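Local coordinates for translation initiation factor eIF2B subunit beta (Schizosaccharomyces pombe, PDB 5B04), which forms part of the eIF2B complex, which catalyses the exchange of GDP for GTP on the gamma subunit of eIF2 in translation initiation, at residues V44-I49 with S181-V186; I85-R90 with D390-S395; I210-G215 with S234-E239; K279-T284 with V314-I319; P339-S344 with I356-Y361. All blocks are in the same frame, centred on the assembly; numbering follows the deposited sequence.

Contact 1 of 5, residues V44-I49 with S181-V186; sequences VMRQVI and SGIQDV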
# COMPACT_ATOMS: atom_id res chain seq x y z
N VAL C 44 39.57 5.31 -24.00
CA VAL C 44 40.20 4.43 -24.98
C VAL C 44 39.77 4.81 -26.39
O VAL C 44 40.59 4.87 -27.31
CB VAL C 44 39.88 2.95 -24.70
CG1 VAL C 44 40.20 2.09 -25.91
CG2 VAL C 44 40.64 2.46 -23.48
N MET C 45 38.48 5.08 -26.55
CA MET C 45 37.94 5.49 -27.84
C MET C 45 38.55 6.81 -28.31
O MET C 45 38.69 7.05 -29.50
CB MET C 45 36.42 5.63 -27.78
CG MET C 45 35.67 4.30 -27.77
SD MET C 45 36.12 3.22 -29.14
CE MET C 45 37.24 2.09 -28.33
N ARG C 46 38.92 7.66 -27.35
CA ARG C 46 39.50 8.95 -27.68
C ARG C 46 40.88 8.79 -28.31
O ARG C 46 41.20 9.45 -29.30
CB ARG C 46 39.59 9.84 -26.44
CG ARG C 46 39.97 11.28 -26.74
CD ARG C 46 40.06 12.09 -25.46
NE ARG C 46 41.02 11.52 -24.53
CZ ARG C 46 41.20 11.94 -23.28
NH1 ARG C 46 40.46 12.94 -22.81
NH2 ARG C 46 42.10 11.37 -22.50
N GLN C 47 41.70 7.90 -27.75
CA GLN C 47 43.02 7.65 -28.31
C GLN C 47 42.94 6.76 -29.54
O GLN C 47 43.88 6.67 -30.33
CB GLN C 47 43.95 7.02 -27.26
CG GLN C 47 44.82 8.05 -26.54
CD GLN C 47 46.26 7.58 -26.37
OE1 GLN C 47 46.74 6.73 -27.12
NE2 GLN C 47 46.95 8.16 -25.39
N VAL C 48 41.80 6.09 -29.72
CA VAL C 48 41.54 5.34 -30.94
C VAL C 48 41.28 6.31 -32.09
O VAL C 48 41.91 6.22 -33.13
CB VAL C 48 40.34 4.38 -30.79
CG1 VAL C 48 39.80 3.97 -32.15
CG2 VAL C 48 40.74 3.17 -29.98
N ILE C 49 40.35 7.24 -31.87
CA ILE C 49 40.07 8.29 -32.83
C ILE C 49 41.32 9.14 -33.06
O ILE C 49 41.59 9.60 -34.17
CB ILE C 49 38.91 9.20 -32.35
CG1 ILE C 49 37.63 8.37 -32.14
CG2 ILE C 49 38.64 10.32 -33.34
CD1 ILE C 49 37.10 7.71 -33.39
N SER C 181 36.16 16.28 -29.52
CA SER C 181 35.42 17.27 -28.74
C SER C 181 34.20 16.63 -28.09
O SER C 181 34.06 16.65 -26.86
CB SER C 181 34.99 18.44 -29.63
OG SER C 181 34.10 19.30 -28.94
N GLY C 182 33.32 16.06 -28.90
CA GLY C 182 32.11 15.43 -28.42
C GLY C 182 32.37 14.29 -27.46
O GLY C 182 31.59 14.06 -26.53
N ILE C 183 33.46 13.56 -27.68
CA ILE C 183 33.85 12.47 -26.79
C ILE C 183 34.25 13.03 -25.43
O ILE C 183 33.81 12.53 -24.39
CB ILE C 183 35.01 11.64 -27.38
CG1 ILE C 183 34.51 10.75 -28.51
CG2 ILE C 183 35.66 10.79 -26.30
CD1 ILE C 183 35.58 9.89 -29.14
N GLN C 184 35.09 14.07 -25.44
CA GLN C 184 35.50 14.73 -24.20
C GLN C 184 34.29 15.31 -23.48
O GLN C 184 34.23 15.31 -22.25
CB GLN C 184 36.51 15.84 -24.49
CG GLN C 184 36.96 16.60 -23.25
CD GLN C 184 37.70 15.71 -22.26
OE1 GLN C 184 38.58 14.94 -22.64
NE2 GLN C 184 37.34 15.82 -20.99
N ASP C 185 33.33 15.80 -24.26
CA ASP C 185 32.07 16.27 -23.70
C ASP C 185 31.40 15.14 -22.93
O ASP C 185 31.18 15.27 -21.73
CB ASP C 185 31.15 16.80 -24.81
CG ASP C 185 31.72 18.02 -25.50
OD1 ASP C 185 32.83 18.45 -25.14
OD2 ASP C 185 31.05 18.56 -26.41
N VAL C 186 31.12 14.03 -23.61
CA VAL C 186 30.50 12.86 -22.98
C VAL C 186 31.17 12.47 -21.66
O VAL C 186 30.48 12.22 -20.67
CB VAL C 186 30.53 11.64 -23.94
CG1 VAL C 186 30.17 10.36 -23.19
CG2 VAL C 186 29.58 11.86 -25.11

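Contact 2 of 5, residues I85-R90 with D390-S395; sequences IRRILR and DTYDAS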
# COMPACT_ATOMS: atom_id res chain seq x y z
N ILE C 85 29.98 3.44 -26.89
CA ILE C 85 30.28 3.16 -28.29
C ILE C 85 29.17 3.69 -29.20
O ILE C 85 29.43 4.35 -30.20
CB ILE C 85 30.47 1.65 -28.55
CG1 ILE C 85 31.56 1.08 -27.65
CG2 ILE C 85 30.80 1.40 -30.02
CD1 ILE C 85 32.93 1.67 -27.90
N ARG C 86 27.92 3.39 -28.83
CA ARG C 86 26.77 3.80 -29.62
C ARG C 86 26.62 5.32 -29.67
O ARG C 86 26.17 5.88 -30.67
CB ARG C 86 25.49 3.18 -29.06
CG ARG C 86 25.43 1.67 -29.17
CD ARG C 86 24.15 1.12 -28.57
NE ARG C 86 24.09 -0.34 -28.62
CZ ARG C 86 24.45 -1.13 -27.62
NH1 ARG C 86 24.89 -0.61 -26.48
NH2 ARG C 86 24.37 -2.45 -27.75
N ARG C 87 27.00 5.99 -28.59
CA ARG C 87 26.95 7.45 -28.54
C ARG C 87 27.93 8.06 -29.52
O ARG C 87 27.58 8.96 -30.28
CB ARG C 87 27.24 7.96 -27.12
CG ARG C 87 26.17 7.64 -26.10
CD ARG C 87 26.18 8.66 -24.98
NE ARG C 87 25.86 10.00 -25.47
CZ ARG C 87 25.85 11.09 -24.72
NH1 ARG C 87 26.16 11.02 -23.43
NH2 ARG C 87 25.55 12.27 -25.26
N ILE C 88 29.16 7.57 -29.50
CA ILE C 88 30.22 8.07 -30.37
C ILE C 88 29.90 7.80 -31.84
O ILE C 88 30.21 8.62 -32.70
CB ILE C 88 31.58 7.45 -30.00
CG1 ILE C 88 31.90 7.73 -28.53
CG2 ILE C 88 32.69 7.99 -30.89
CD1 ILE C 88 33.17 7.08 -28.04
N LEU C 89 29.28 6.66 -32.11
CA LEU C 89 28.88 6.32 -33.47
C LEU C 89 27.84 7.30 -34.02
O LEU C 89 27.91 7.70 -35.17
CB LEU C 89 28.35 4.89 -33.54
CG LEU C 89 29.39 3.77 -33.46
CD1 LEU C 89 28.72 2.41 -33.55
CD2 LEU C 89 30.43 3.93 -34.56
N ARG C 90 26.88 7.67 -33.18
CA ARG C 90 25.87 8.64 -33.58
C ARG C 90 26.47 10.04 -33.62
O ARG C 90 26.04 10.89 -34.41
CB ARG C 90 24.66 8.60 -32.63
CG ARG C 90 23.58 9.62 -32.97
CD ARG C 90 22.27 9.32 -32.27
NE ARG C 90 21.29 10.37 -32.50
CZ ARG C 90 19.98 10.17 -32.57
NH1 ARG C 90 19.48 8.95 -32.43
NH2 ARG C 90 19.16 11.19 -32.78
N ASP C 390 16.43 8.79 -29.11
CA ASP C 390 17.02 10.12 -29.20
C ASP C 390 18.52 10.12 -28.94
O ASP C 390 19.21 11.08 -29.27
CB ASP C 390 16.33 11.08 -28.23
CG ASP C 390 14.92 11.43 -28.66
OD1 ASP C 390 14.28 10.62 -29.35
OD2 ASP C 390 14.45 12.53 -28.30
N THR C 391 19.03 9.04 -28.35
CA THR C 391 20.44 8.98 -27.97
C THR C 391 21.24 7.97 -28.79
O THR C 391 22.46 8.08 -28.89
CB THR C 391 20.60 8.65 -26.47
OG1 THR C 391 19.86 7.46 -26.16
CG2 THR C 391 20.09 9.80 -25.61
N TYR C 392 20.55 6.99 -29.37
CA TYR C 392 21.22 5.96 -30.16
C TYR C 392 20.65 5.86 -31.57
O TYR C 392 19.46 6.07 -31.78
CB TYR C 392 21.11 4.59 -29.48
CG TYR C 392 21.61 4.53 -28.06
CD1 TYR C 392 22.76 5.20 -27.67
CD2 TYR C 392 20.92 3.80 -27.10
CE1 TYR C 392 23.21 5.15 -26.37
CE2 TYR C 392 21.37 3.75 -25.79
CZ TYR C 392 22.51 4.42 -25.43
OH TYR C 392 22.95 4.36 -24.13
N ASP C 393 21.51 5.53 -32.53
CA ASP C 393 21.05 5.13 -33.85
C ASP C 393 20.62 3.67 -33.79
O ASP C 393 21.29 2.85 -33.16
CB ASP C 393 22.13 5.34 -34.91
CG ASP C 393 22.39 6.81 -35.21
OD1 ASP C 393 21.41 7.59 -35.20
OD2 ASP C 393 23.55 7.17 -35.45
N ALA C 394 19.50 3.35 -34.44
CA ALA C 394 18.89 2.03 -34.31
C ALA C 394 19.78 0.90 -34.80
O ALA C 394 19.66 -0.24 -34.35
CB ALA C 394 17.56 2.01 -35.06
N SER C 395 20.69 1.21 -35.73
CA SER C 395 21.56 0.20 -36.31
C SER C 395 22.57 -0.36 -35.31
O SER C 395 23.07 -1.47 -35.47
CB SER C 395 22.31 0.78 -37.52
OG SER C 395 23.24 1.76 -37.11

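Contact 3 of 5, residues I210-G215 with S234-E239; sequences IILTQG and SVIVAE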
# COMPACT_ATOMS: atom_id res chain seq x y z
N ILE C 210 9.64 7.70 5.40
CA ILE C 210 10.54 6.57 5.57
C ILE C 210 10.90 5.97 4.22
O ILE C 210 10.03 5.55 3.46
CB ILE C 210 9.93 5.48 6.47
CG1 ILE C 210 9.80 5.99 7.90
CG2 ILE C 210 10.77 4.22 6.43
CD1 ILE C 210 9.34 4.94 8.89
N ILE C 211 12.20 5.93 3.92
CA ILE C 211 12.67 5.47 2.63
C ILE C 211 13.43 4.15 2.73
O ILE C 211 14.37 4.02 3.52
CB ILE C 211 13.59 6.51 1.96
CG1 ILE C 211 12.90 7.88 1.93
CG2 ILE C 211 13.99 6.07 0.57
CD1 ILE C 211 11.57 7.86 1.21
N LEU C 212 13.02 3.17 1.94
CA LEU C 212 13.73 1.90 1.87
C LEU C 212 14.67 1.86 0.68
O LEU C 212 14.26 2.13 -0.45
CB LEU C 212 12.75 0.72 1.80
CG LEU C 212 13.42 -0.64 1.60
CD1 LEU C 212 14.31 -0.99 2.78
CD2 LEU C 212 12.38 -1.73 1.36
N THR C 213 15.93 1.53 0.94
CA THR C 213 16.90 1.35 -0.13
C THR C 213 17.71 0.09 0.14
O THR C 213 17.69 -0.45 1.25
CB THR C 213 17.85 2.56 -0.25
OG1 THR C 213 18.61 2.45 -1.46
CG2 THR C 213 18.80 2.62 0.93
N GLN C 214 18.41 -0.39 -0.87
CA GLN C 214 19.20 -1.60 -0.73
C GLN C 214 20.58 -1.45 -1.37
O GLN C 214 20.73 -0.76 -2.38
CB GLN C 214 18.48 -2.80 -1.34
CG GLN C 214 19.05 -4.14 -0.93
CD GLN C 214 18.67 -5.25 -1.88
OE1 GLN C 214 18.39 -6.38 -1.45
NE2 GLN C 214 18.67 -4.95 -3.17
N GLY C 215 21.58 -2.09 -0.77
CA GLY C 215 22.93 -2.04 -1.28
C GLY C 215 23.52 -0.64 -1.25
O GLY C 215 23.04 0.23 -0.53
N SER C 234 13.96 9.56 7.37
CA SER C 234 14.51 8.27 7.76
C SER C 234 14.79 7.39 6.55
O SER C 234 14.03 7.40 5.57
CB SER C 234 13.57 7.55 8.73
OG SER C 234 13.36 8.32 9.90
N VAL C 235 15.87 6.62 6.62
CA VAL C 235 16.21 5.68 5.55
C VAL C 235 16.55 4.31 6.12
O VAL C 235 17.39 4.18 7.01
CB VAL C 235 17.41 6.19 4.71
CG1 VAL C 235 17.95 5.07 3.83
CG2 VAL C 235 17.00 7.38 3.86
N ILE C 236 15.87 3.29 5.62
CA ILE C 236 16.20 1.91 5.96
C ILE C 236 17.10 1.33 4.88
O ILE C 236 16.70 1.22 3.72
CB ILE C 236 14.95 1.04 6.13
CG1 ILE C 236 14.04 1.60 7.22
CG2 ILE C 236 15.33 -0.39 6.45
CD1 ILE C 236 12.80 0.77 7.48
N VAL C 237 18.32 0.96 5.26
CA VAL C 237 19.26 0.40 4.31
C VAL C 237 19.36 -1.11 4.45
O VAL C 237 19.89 -1.62 5.44
CB VAL C 237 20.67 1.00 4.47
CG1 VAL C 237 21.65 0.33 3.52
CG2 VAL C 237 20.64 2.50 4.24
N ALA C 238 18.84 -1.83 3.46
CA ALA C 238 19.00 -3.27 3.41
C ALA C 238 20.38 -3.59 2.85
O ALA C 238 20.71 -3.19 1.74
CB ALA C 238 17.91 -3.91 2.57
N GLU C 239 21.19 -4.29 3.64
CA GLU C 239 22.50 -4.73 3.18
C GLU C 239 22.35 -5.59 1.94
O GLU C 239 21.38 -6.33 1.80
CB GLU C 239 23.23 -5.50 4.28
CG GLU C 239 22.46 -6.71 4.79
CD GLU C 239 23.32 -7.66 5.59
OE1 GLU C 239 24.25 -7.19 6.29
OE2 GLU C 239 23.07 -8.88 5.53

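Contact 4 of 5, residues K279-T284 with V314-I319; sequences KVILGT and VVCSGI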
# COMPACT_ATOMS: atom_id res chain seq x y z
N LYS C 279 8.41 5.09 0.37
CA LYS C 279 9.00 4.98 -0.96
C LYS C 279 10.21 4.05 -0.99
O LYS C 279 10.99 3.99 -0.04
CB LYS C 279 9.42 6.37 -1.47
CG LYS C 279 8.27 7.30 -1.78
CD LYS C 279 8.74 8.74 -1.91
CE LYS C 279 7.61 9.65 -2.35
NZ LYS C 279 6.39 9.46 -1.52
N VAL C 280 10.35 3.33 -2.10
CA VAL C 280 11.55 2.55 -2.36
C VAL C 280 12.43 3.29 -3.36
O VAL C 280 11.98 3.65 -4.45
CB VAL C 280 11.22 1.14 -2.90
CG1 VAL C 280 12.39 0.58 -3.70
CG2 VAL C 280 10.86 0.21 -1.76
N ILE C 281 13.68 3.52 -2.98
CA ILE C 281 14.63 4.18 -3.88
C ILE C 281 15.81 3.26 -4.16
O ILE C 281 16.61 2.97 -3.27
CB ILE C 281 15.13 5.51 -3.29
CG1 ILE C 281 13.97 6.50 -3.17
CG2 ILE C 281 16.23 6.09 -4.17
CD1 ILE C 281 14.37 7.86 -2.66
N LEU C 282 15.91 2.80 -5.40
CA LEU C 282 16.94 1.84 -5.78
C LEU C 282 17.89 2.40 -6.83
O LEU C 282 17.50 3.19 -7.69
CB LEU C 282 16.30 0.56 -6.31
CG LEU C 282 15.55 -0.33 -5.33
CD1 LEU C 282 15.11 -1.61 -6.01
CD2 LEU C 282 16.40 -0.63 -4.11
N GLY C 283 19.15 1.98 -6.74
CA GLY C 283 20.09 2.21 -7.81
C GLY C 283 20.02 1.01 -8.73
O GLY C 283 19.38 0.01 -8.41
N THR C 284 20.67 1.10 -9.89
CA THR C 284 20.68 -0.01 -10.82
C THR C 284 22.03 -0.12 -11.52
O THR C 284 22.77 0.86 -11.62
CB THR C 284 19.56 0.13 -11.88
OG1 THR C 284 19.52 -1.06 -12.69
CG2 THR C 284 19.81 1.33 -12.77
N VAL C 314 11.09 3.77 -6.86
CA VAL C 314 11.79 4.80 -7.62
C VAL C 314 13.21 4.35 -7.93
O VAL C 314 13.87 3.73 -7.09
CB VAL C 314 11.82 6.14 -6.86
CG1 VAL C 314 12.13 7.28 -7.82
CG2 VAL C 314 10.50 6.38 -6.16
N VAL C 315 13.68 4.67 -9.13
CA VAL C 315 15.03 4.28 -9.54
C VAL C 315 15.85 5.49 -9.97
O VAL C 315 15.46 6.22 -10.88
CB VAL C 315 14.99 3.26 -10.69
CG1 VAL C 315 16.41 2.90 -11.13
CG2 VAL C 315 14.23 2.01 -10.26
N CYS C 316 16.99 5.69 -9.31
CA CYS C 316 17.89 6.78 -9.66
C CYS C 316 19.06 6.25 -10.49
O CYS C 316 19.87 5.45 -10.01
CB CYS C 316 18.41 7.47 -8.40
SG CYS C 316 17.12 8.19 -7.37
N SER C 317 19.15 6.70 -11.74
CA SER C 317 20.19 6.21 -12.64
C SER C 317 20.50 7.19 -13.76
O SER C 317 19.60 7.86 -14.28
CB SER C 317 19.77 4.87 -13.25
OG SER C 317 20.75 4.38 -14.14
N GLY C 318 21.77 7.28 -14.13
CA GLY C 318 22.18 8.09 -15.26
C GLY C 318 21.75 7.43 -16.55
O GLY C 318 21.63 6.20 -16.62
N ILE C 319 21.51 8.23 -17.58
CA ILE C 319 21.02 7.71 -18.86
C ILE C 319 22.04 6.85 -19.59
O ILE C 319 21.71 6.17 -20.56
CB ILE C 319 20.58 8.86 -19.80
CG1 ILE C 319 21.42 10.11 -19.57
CG2 ILE C 319 19.11 9.18 -19.58
CD1 ILE C 319 22.83 10.04 -20.13

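Contact 5 of 5, residues P339-S344 with I356-Y361; sequences PDKIMS and ILNPYY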
# COMPACT_ATOMS: atom_id res chain seq x y z
N PRO C 339 31.36 -18.99 -4.91
CA PRO C 339 30.66 -19.54 -3.75
C PRO C 339 31.26 -19.02 -2.45
O PRO C 339 30.62 -19.06 -1.40
CB PRO C 339 30.88 -21.05 -3.88
CG PRO C 339 31.11 -21.27 -5.33
CD PRO C 339 31.86 -20.06 -5.80
N ASP C 340 32.50 -18.54 -2.55
CA ASP C 340 33.26 -18.00 -1.43
C ASP C 340 32.48 -16.99 -0.59
O ASP C 340 32.57 -16.99 0.64
CB ASP C 340 34.54 -17.34 -1.96
CG ASP C 340 35.42 -16.80 -0.86
OD1 ASP C 340 35.59 -17.49 0.17
OD2 ASP C 340 35.95 -15.68 -1.02
N LYS C 341 31.70 -16.14 -1.26
CA LYS C 341 30.98 -15.07 -0.59
C LYS C 341 29.83 -15.57 0.29
O LYS C 341 29.40 -14.89 1.22
CB LYS C 341 30.45 -14.07 -1.62
CG LYS C 341 31.52 -13.46 -2.50
CD LYS C 341 32.35 -12.44 -1.73
CE LYS C 341 33.57 -12.00 -2.53
NZ LYS C 341 34.54 -13.11 -2.71
N ILE C 342 29.34 -16.77 -0.02
CA ILE C 342 28.20 -17.33 0.70
C ILE C 342 28.62 -18.44 1.67
O ILE C 342 28.36 -18.36 2.87
CB ILE C 342 27.16 -17.90 -0.28
CG1 ILE C 342 26.53 -16.77 -1.10
CG2 ILE C 342 26.08 -18.66 0.47
CD1 ILE C 342 25.39 -17.22 -1.98
N MET C 343 29.28 -19.46 1.13
CA MET C 343 29.75 -20.58 1.94
C MET C 343 31.27 -20.54 2.07
O MET C 343 31.97 -20.30 1.08
CB MET C 343 29.30 -21.91 1.34
CG MET C 343 29.83 -23.14 2.07
SD MET C 343 29.14 -23.34 3.72
CE MET C 343 27.44 -23.73 3.33
N SER C 344 31.77 -20.76 3.27
CA SER C 344 33.21 -20.73 3.52
C SER C 344 33.89 -21.95 2.89
O SER C 344 33.31 -23.03 2.81
CB SER C 344 33.49 -20.67 5.02
OG SER C 344 34.88 -20.56 5.26
N ILE C 356 26.58 -24.66 -4.42
CA ILE C 356 26.53 -23.32 -3.85
C ILE C 356 26.54 -22.27 -4.96
O ILE C 356 27.45 -22.24 -5.78
CB ILE C 356 27.69 -23.05 -2.88
CG1 ILE C 356 27.56 -23.93 -1.62
CG2 ILE C 356 27.71 -21.60 -2.46
CD1 ILE C 356 28.17 -25.31 -1.75
N LEU C 357 25.53 -21.41 -4.96
CA LEU C 357 25.35 -20.44 -6.04
C LEU C 357 25.29 -19.01 -5.53
O LEU C 357 24.45 -18.67 -4.70
CB LEU C 357 24.07 -20.77 -6.82
CG LEU C 357 23.97 -22.20 -7.34
CD1 LEU C 357 22.60 -22.46 -7.95
CD2 LEU C 357 25.07 -22.48 -8.35
N ASN C 358 26.18 -18.17 -6.04
CA ASN C 358 26.22 -16.76 -5.67
C ASN C 358 26.09 -15.83 -6.87
O ASN C 358 27.10 -15.39 -7.43
CB ASN C 358 27.51 -16.44 -4.90
CG ASN C 358 27.63 -14.97 -4.55
OD1 ASN C 358 26.63 -14.29 -4.31
ND2 ASN C 358 28.86 -14.46 -4.55
N PRO C 359 24.85 -15.54 -7.28
CA PRO C 359 24.64 -14.53 -8.32
C PRO C 359 24.75 -13.13 -7.73
O PRO C 359 24.27 -12.91 -6.62
CB PRO C 359 23.22 -14.81 -8.81
CG PRO C 359 22.54 -15.40 -7.62
CD PRO C 359 23.59 -16.19 -6.88
N TYR C 360 25.38 -12.20 -8.44
CA TYR C 360 25.49 -10.84 -7.93
C TYR C 360 24.67 -9.85 -8.75
O TYR C 360 24.77 -8.64 -8.56
CB TYR C 360 26.96 -10.39 -7.86
CG TYR C 360 27.74 -10.40 -9.15
CD1 TYR C 360 27.75 -9.29 -9.99
CD2 TYR C 360 28.50 -11.51 -9.52
CE1 TYR C 360 28.48 -9.29 -11.17
CE2 TYR C 360 29.23 -11.52 -10.70
CZ TYR C 360 29.21 -10.41 -11.52
OH TYR C 360 29.93 -10.41 -12.69
N TYR C 361 23.85 -10.38 -9.65
CA TYR C 361 22.89 -9.57 -10.39
C TYR C 361 21.47 -10.09 -10.20
O TYR C 361 21.23 -11.30 -10.19
CB TYR C 361 23.23 -9.53 -11.88
CG TYR C 361 24.43 -8.68 -12.23
CD1 TYR C 361 24.81 -7.61 -11.44
CD2 TYR C 361 25.17 -8.95 -13.37
CE1 TYR C 361 25.90 -6.83 -11.76
CE2 TYR C 361 26.27 -8.17 -13.71
CZ TYR C 361 26.63 -7.12 -12.90
OH TYR C 361 27.72 -6.35 -13.22

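Contact 1 of 5, residues V44-I49 with S181-V186
Ile183 reaches between Arg46 and Ile49 where two antiparallel helices, 34-51 and 176-190, run side by side in the helical part of the subunit. The axes of the segments 44-49 and 181-186 come no nearer than 10.0 Å, so side chains rather than backbones bridge them. Ile183 uses both of its branches. Its CG2 faces the root of the arginine, 4.0 Å from Arg46 CB, while the longer arm runs out extended through CG1 and brings CD1 to within 3.9 Å of Ile49 CG1. The two isoleucines cross obliquely.

Met45 starts toward the second helix, but its chain turns off, and it packs instead on Ile85 and Ile88 of helix 79-102 and on Val67 and Leu71 of helix 57-74. Ile49 continues the same apolar layer, touching Leu60 and Val64, and Ile183 touches Ile88, so the isoleucine pair faces helices 57-74 and 79-102.

At its more exposed side the contact turns polar. Arg46 leaves its helix with CG anti to the backbone N (chi1 -170°), then bends at chi3, which carries the guanidinium over to Gln184. The glutamine chain is itself kinked at chi2 and holds its amide nearly coplanar with the guanidinium, the planes 26° apart. Gln184 NE2 also makes a weak hydrogen bond to Asp188 OD1, one turn further along its own helix. On the arginine side, Gln184 OE1 sits at the guanidinium edge, 2.8 Å from Arg46 NH1, but the N-H points only roughly at it: the angle at the hydrogen is 120°, a weak bond.

Contact 2 of 5, residues I85-R90 with D390-S395
Arg90 lies under the backbone of residues 390-393, its guanidinium meeting one peptide oxygen at its edge and another over its face. Arg90 NH1 gives a weak hydrogen bond to Tyr392 O at 3.0 Å, bent to 125° at the hydrogen, and NH1 also bonds to Asn389 O. Asp390 O stands over the centre of the plane, 3.5 Å from Arg90 CZ. The arginine gets there by a straight chain: CG is anti to the backbone N (chi1 178°), and the rest is extended out to NE.

Asp393 comes alongside this chain. Its OD2 rests 3.4 Å from Arg90 CB, and OD1 forms a long salt bridge with Arg90 NH1 at 3.6 Å, well out of the guanidinium plane, so only the charges attract. Asp393 has a second cation: its OD2 makes a salt bridge with Arg93, three residues on along helix 79-102.

Tyr392 packs beside the same helix. Arg86 CB lies 3.7 Å from Tyr392 CD1, Arg86 CD is over one ring face toward the rim, and Arg87 CG approaches the ring edge, 3.9 Å from Tyr392 CE1. Thr391 OG1, hydrogen-bonded to Ile387 O, is over the opposite face.

Further out, Tyr392 OH is bonded to Leu322 O, while Arg86 holds Asp396 O through NE and Thr397 O through NH2. The C-terminal tail is thereby clasped to helix 79-102. The carbonyl oxygens and the Asp393 carboxylate gathered round one guanidinium would probably favour the positive charge of Arg90.

Contact 3 of 5, residues I210-G215 with S234-E239
Ile211 and Thr213 are held to Ser234, Ile236 and Ala238 by the backbone ladder of two parallel strands, 210-214 and 234-238, which belong to one beta-alpha-beta unit in a Rossmann-like sheet. Five hydrogen bonds join the segments. Ile211 N donates to Ser234 O at 2.9 Å and takes a bond from Ile236 N at its own oxygen; Thr213 repeats the pattern, its N bound to Ile236 O at 177° at the hydrogen, its O taken by Ala238 N. Gly215 N, just past the strand, closes the ladder on Ala238 O. CA-H...O contacts fill in between, such as Val235 CA to Ile211 O at 3.2 Å.

Apolar contacts run along both faces. On that of Leu212 and Ile236, Leu212 CD1 meets Ile236 CG2 at 3.9 Å, and Ile236 CD1 reaches back to Ile210 CG2 at 4.1 Å. Farther along, Gln214 CG packs 3.7 Å from Ala238 CB. On the other face Thr213 and Val237 lie side by side, pointing the same way, with their CG2 methyls 3.8 Å apart; Thr213 CG2 also touches Val235 CG1.

Polar side-chain bonding leaves the pair. Chi1 of -169° puts Thr213 CG2 between N and carbonyl carbon, the crowded position, and sends OG1 to Ile281 O. Glu239 OE1 pairs with Arg302 of the delta subunit.

Helix 218-228 is the crossover connection between the two strands. Strand 279-282 flanks 210-214, and 261-265 flanks 234-238. Helix 270-273 packs on the Leu212 and Ile236 face, and helix 245-257 covers Val237 on the other.

Contact 4 of 5, residues K279-T284 with V314-I319
Chi1 of -174° at Thr284 swings OG1 away from the backbone N and presents CG2 to Ser317, 3.5 Å from its OG. On the other side of the sheet Ile281 places CG1 anti to the carbonyl carbon (chi1 -64°), which turns CG2 to Cys316, 3.9 Å from its SG. Ser317 OG in turn donates to Gly318 O at 3.2 Å, so the hydroxyl is tethered to its own chain while the threonine methyl rests against it. With an alanine here, Gly318 O would probably lose this side-chain donor and the Thr284 methyl part of its packing surface.

Between the two sets of side chains the backbones form a parallel ladder. Val314 N bonds to Val280 O at 2.6 Å, Val314 O takes Leu282 N at 2.8 Å, and Cys316 N reaches Leu282 O at 3.0 Å. Val315 CG1 leans over this last carbonyl, 3.6 Å from Leu282 O, and goes on to the methyl of Thr284.

Helix 218-228 covers Ile281 and Cys316 through Phe223, while Leu387 of the delta subunit packs on Lys279 and Val314. Strands 279-282 and 313-316 are central neighbours in the parallel part of the sheet, a Rossmann-like core; a phosphate ion, probably from the crystallisation liquor, sits near Gly283, toward the C-terminal ends of the strands, where Rossmann-like folds commonly place their pockets.

Contact 5 of 5, residues P339-S344 with I356-Y361
Ile356 pushes its side chain into the hollow between Pro339 and Met343. The CG2 methyl is the leading bump: it sits 3.5 Å from Pro339 CB, at the side of the proline ring. The CG1 arm lies to the other side, 4.0 Å from Met343 CB. The hollow exists because residues 339-343 curl tightly, with Pro339 O accepting from both Ile342 N and Met343 N.

Ile342 is the knob going the other way. With CG1 anti to the carbonyl carbon (chi1 -66°) and the arm extended beyond, its CD1 reaches across the strand, against the Leu357 carbonyl and 3.7 Å from Asn358 CB. The asparagine lies beside it, its amide nitrogen against the lysine stem: Asn358 ND2 is 3.4 Å from Lys341 CB. Beyond CG the lysine bends away, and NZ forms a salt bridge with Asp340 OD2, in which the hydrogen bond is weak.

This is a short 3-10 turn packed on strand 354-364 of an antiparallel sheet, in which Asn358 pairs by its backbone with Ser337. Ile356 continues the sheet in a parallel ladder with a strand of the delta subunit, and Asp340 OD2 is bound by Asn269 N of the epsilon subunit.

Asn358 ND2 also donates to Ser338 O and Asn243 OD1. A leucine in its place is likely to leave both oxygens without this donor and the loop before Pro339 less firmly tied to the strand.

Met343, bent at chi2 and chi3, packs its side chain on Leu350 and Ile351 of helix 348-352.

In the fold
Contacts 1 and 2 lie in the helical half, centres about 14 Å apart, and share a layer of Met45 and Ile183 on Ile88. Contacts 3 and 4, centres about 12 Å apart, are neighbouring parts of one sheet, joined where strands 210-214 and 279-282 pair; contacts 1 and 3 are centred about 37 Å apart. Contact 5 belongs to the separate antiparallel sheet, its centre about 25 Å from that of contact 4. Along the chain contacts 1 and 2 interlock, contacts 3, 4 and 5 follow in series, and the C-terminal tail completes contact 2, where Tyr392 touches Ile319 of contact 4. Contacts 3 to 5 meet the delta subunit, tying this half into the eIF2B assembly.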